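Local coordinates for protein endo-1,4-b-d-mannanase (Trichoderma reesei, PDB 1QNR) that hydrolyses internal beta-1,4-mannosidic linkages of mannans as an endo-acting glycoside hydrolase of family 5, at residues D39-H44 and D310-G315. Residues are numbered along the deposited sequence; the frame is centred on the assembly and turned at random.
Sequences DSTFSH and DTFANG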
ATOM      1  N   ASP A  39     -19.997  -1.375   1.366  1.00 11.70           N
ATOM      2  CA  ASP A  39     -20.532  -2.437   0.492  1.00 14.33           C
ATOM      3  C   ASP A  39     -20.756  -1.918  -0.924  1.00 12.30           C
ATOM      4  O   ASP A  39     -20.409  -2.610  -1.899  1.00 12.12           O
ATOM      5  CB  ASP A  39     -21.844  -2.980   1.089  1.00 17.65           C
ATOM      6  CG  ASP A  39     -21.486  -3.840   2.353  1.00 20.24           C
ATOM      7  OD1 ASP A  39     -20.465  -4.528   2.509  1.00 25.22           O
ATOM      8  OD2 ASP A  39     -22.293  -3.841   3.210  1.00 27.42           O
ATOM      9  N   SER A  40     -21.240  -0.646  -1.103  1.00 10.61           N
ATOM     10  CA  SER A  40     -21.427  -0.214  -2.496  1.00  9.50           C
ATOM     11  C   SER A  40     -20.090  -0.019  -3.201  1.00  9.05           C
ATOM     12  O   SER A  40     -19.939  -0.371  -4.377  1.00  9.37           O
ATOM     13  CB  SER A  40     -22.323   1.043  -2.592  1.00 10.77           C
ATOM     14  OG  SER A  40     -21.814   2.137  -1.845  1.00 11.96           O
ATOM     15  N   THR A  41     -19.092   0.512  -2.508  1.00  8.81           N
ATOM     16  CA  THR A  41     -17.777   0.744  -3.121  1.00  9.33           C
ATOM     17  C   THR A  41     -17.120  -0.598  -3.502  1.00  8.19           C
ATOM     18  O   THR A  41     -16.608  -0.773  -4.632  1.00  7.67           O
ATOM     19  CB  THR A  41     -16.890   1.510  -2.116  1.00  9.19           C
ATOM     20  OG1 THR A  41     -17.541   2.778  -1.787  1.00  9.53           O
ATOM     21  CG2 THR A  41     -15.500   1.823  -2.719  1.00  8.88           C
ATOM     22  N   PHE A  42     -17.135  -1.582  -2.569  1.00  8.91           N
ATOM     23  CA  PHE A  42     -16.539  -2.895  -2.900  1.00  8.45           C
ATOM     24  C   PHE A  42     -17.360  -3.635  -3.939  1.00  9.35           C
ATOM     25  O   PHE A  42     -16.755  -4.393  -4.769  1.00 10.36           O
ATOM     26  CB  PHE A  42     -16.317  -3.709  -1.607  1.00  8.77           C
ATOM     27  CG  PHE A  42     -15.074  -3.339  -0.848  1.00  8.21           C
ATOM     28  CD1 PHE A  42     -14.269  -2.231  -1.127  1.00  9.47           C
ATOM     29  CD2 PHE A  42     -14.660  -4.199   0.178  1.00  9.15           C
ATOM     30  CE1 PHE A  42     -13.063  -1.976  -0.418  1.00 10.19           C
ATOM     31  CE2 PHE A  42     -13.503  -3.945   0.881  1.00 10.16           C
ATOM     32  CZ  PHE A  42     -12.696  -2.831   0.592  1.00 10.31           C
ATOM     33  N   SER A  43     -18.681  -3.446  -3.997  1.00  9.51           N
ATOM     34  CA  SER A  43     -19.452  -4.052  -5.107  1.00  9.26           C
ATOM     35  C   SER A  43     -18.951  -3.538  -6.440  1.00 10.09           C
ATOM     36  O   SER A  43     -18.710  -4.258  -7.427  1.00 11.24           O
ATOM     37  CB  SER A  43     -20.985  -3.787  -4.900  1.00 11.89           C
ATOM     38  OG  SER A  43     -21.726  -4.379  -6.013  1.00 18.52           O
ATOM     39  N   HIS A  44     -18.690  -2.223  -6.583  1.00  8.58           N
ATOM     40  CA  HIS A  44     -18.228  -1.605  -7.843  1.00  8.98           C
ATOM     41  C   HIS A  44     -16.814  -2.035  -8.232  1.00  8.68           C
ATOM     42  O   HIS A  44     -16.516  -2.301  -9.408  1.00  9.20           O
ATOM     43  CB  HIS A  44     -18.264  -0.069  -7.667  1.00  9.20           C
ATOM     44  CG  HIS A  44     -19.623   0.468  -7.378  1.00  8.51           C
ATOM     45  ND1 HIS A  44     -19.758   1.730  -6.835  1.00  9.55           N
ATOM     46  CD2 HIS A  44     -20.906   0.002  -7.536  1.00 10.86           C
ATOM     47  CE1 HIS A  44     -21.043   2.020  -6.620  1.00 11.73           C
ATOM     48  NE2 HIS A  44     -21.773   0.984  -7.041  1.00 12.97           N
ATOM     49  N   ASP A 310     -15.477   7.201  -5.564  1.00  8.18           N
ATOM     50  CA  ASP A 310     -16.855   6.657  -5.698  1.00  8.59           C
ATOM     51  C   ASP A 310     -17.832   7.588  -4.979  1.00  9.16           C
ATOM     52  O   ASP A 310     -17.445   8.623  -4.381  1.00  9.23           O
ATOM     53  CB  ASP A 310     -16.906   5.227  -5.077  1.00  9.94           C
ATOM     54  CG  ASP A 310     -17.833   4.306  -5.871  1.00  9.63           C
ATOM     55  OD1 ASP A 310     -18.927   4.744  -6.360  1.00  9.68           O
ATOM     56  OD2 ASP A 310     -17.482   3.087  -5.979  1.00  8.85           O
ATOM     57  N   THR A 311     -19.130   7.302  -5.094  1.00  8.66           N
ATOM     58  CA  THR A 311     -20.170   8.103  -4.466  1.00  9.09           C
ATOM     59  C   THR A 311     -21.185   7.209  -3.783  1.00  8.68           C
ATOM     60  O   THR A 311     -21.205   5.955  -4.058  1.00 10.71           O
ATOM     61  CB  THR A 311     -20.899   9.004  -5.512  1.00 10.11           C
ATOM     62  OG1 THR A 311     -21.671   8.192  -6.422  1.00 12.63           O
ATOM     63  CG2 THR A 311     -19.916   9.877  -6.282  1.00 11.73           C
ATOM     64  N   PHE A 312     -21.948   7.732  -2.824  1.00  8.67           N
ATOM     65  CA  PHE A 312     -22.727   6.900  -1.897  1.00  8.99           C
ATOM     66  C   PHE A 312     -24.237   7.120  -2.054  1.00 10.97           C
ATOM     67  O   PHE A 312     -24.706   8.056  -2.713  1.00 11.94           O
ATOM     68  CB  PHE A 312     -22.259   7.255  -0.473  1.00 10.12           C
ATOM     69  CG  PHE A 312     -20.753   7.169  -0.298  1.00  9.25           C
ATOM     70  CD1 PHE A 312     -20.036   6.011  -0.729  1.00  8.54           C
ATOM     71  CD2 PHE A 312     -20.056   8.203   0.295  1.00 10.94           C
ATOM     72  CE1 PHE A 312     -18.636   5.978  -0.588  1.00 10.29           C
ATOM     73  CE2 PHE A 312     -18.667   8.105   0.460  1.00 11.43           C
ATOM     74  CZ  PHE A 312     -17.932   7.016  -0.028  1.00 10.32           C
ATOM     75  N   ALA A 313     -25.040   6.219  -1.428  1.00 12.95           N
ATOM     76  CA  ALA A 313     -26.502   6.304  -1.565  1.00 14.04           C
ATOM     77  C   ALA A 313     -27.094   7.657  -1.200  1.00 14.04           C
ATOM     78  O   ALA A 313     -28.179   8.014  -1.760  1.00 14.16           O
ATOM     79  CB  ALA A 313     -27.181   5.196  -0.726  1.00 14.74           C
ATOM     80  N   ASN A 314     -26.513   8.384  -0.231  1.00 12.41           N
ATOM     81  CA  ASN A 314     -27.064   9.686   0.169  1.00 12.91           C
ATOM     82  C   ASN A 314     -26.597  10.845  -0.714  1.00 12.73           C
ATOM     83  O   ASN A 314     -26.928  12.013  -0.399  1.00 13.87           O
ATOM     84  CB  ASN A 314     -26.707   9.921   1.632  1.00 14.22           C
ATOM     85  CG  ASN A 314     -25.235  10.215   1.845  1.00 16.65           C
ATOM     86  OD1 ASN A 314     -24.363   9.941   1.004  1.00 13.65           O
ATOM     87  ND2 ASN A 314     -24.829  10.806   2.984  1.00 22.90           N
ATOM     88  N   GLY A 315     -25.845  10.568  -1.797  1.00 10.42           N
ATOM     89  CA  GLY A 315     -25.399  11.677  -2.650  1.00 10.54           C
ATOM     90  C   GLY A 315     -24.038  12.228  -2.263  1.00 10.29           C
ATOM     91  O   GLY A 315     -23.563  13.110  -2.987  1.00 11.23           O
TER
HETATM   92  O   HOH W   1     -19.978   3.461  -3.376  1.00 10.20           O
HETATM   93  O   HOH W   2     -23.664   3.789  -0.479  1.00 13.21           O
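H44 and D310 meet ring edge to carboxylate: ND1 of H44 donates to OD2 of D310 at 2.8 Å, along a nearly straight N-H...O path of 165°. The acceptor lies close to the imidazole plane and offers its syn lone pair, although ring and carboxylate are turned 33° against each other. CG of H44 sits beside its own backbone N, anti to the carbonyl carbon (chi1 -61°), which sets one face of the ring against O of S40, an atom lying over the ring centre, 3.1 Å from its plane. The carboxylate has further donors: N of T311 reaches the anti lone pair of OD1 at 2.9 Å, and NE1 of W308 also hydrogen-bonds OD2. Replacing D310 by alanine is likely to leave ND1 of H44 and NE1 of W308 without their shared acceptor. Beside this pair, the T41 side chain runs alongside that of D310, the two pointing opposite ways, with CG2 of T41 4.0 Å from OD2 of D310. OG1 of T41, hydrogen-bonded to O of D37, faces the edge of the F312 ring, 3.6 Å from CE1. Two waters fill in the join. Water 1 donates to OG1 of T41 and to O of T311 and is hydrogen-bonded to OG of S40; water 2 links that same hydroxyl to N of A313. The contact thus fastens helix 35-47 of the TIM barrel to the loop following strand 300-309; W308 of that strand touches T41 and H44, Y327 stacks on the H44 ring near a protein-attached NAG, and F42 packs against helix 90-102.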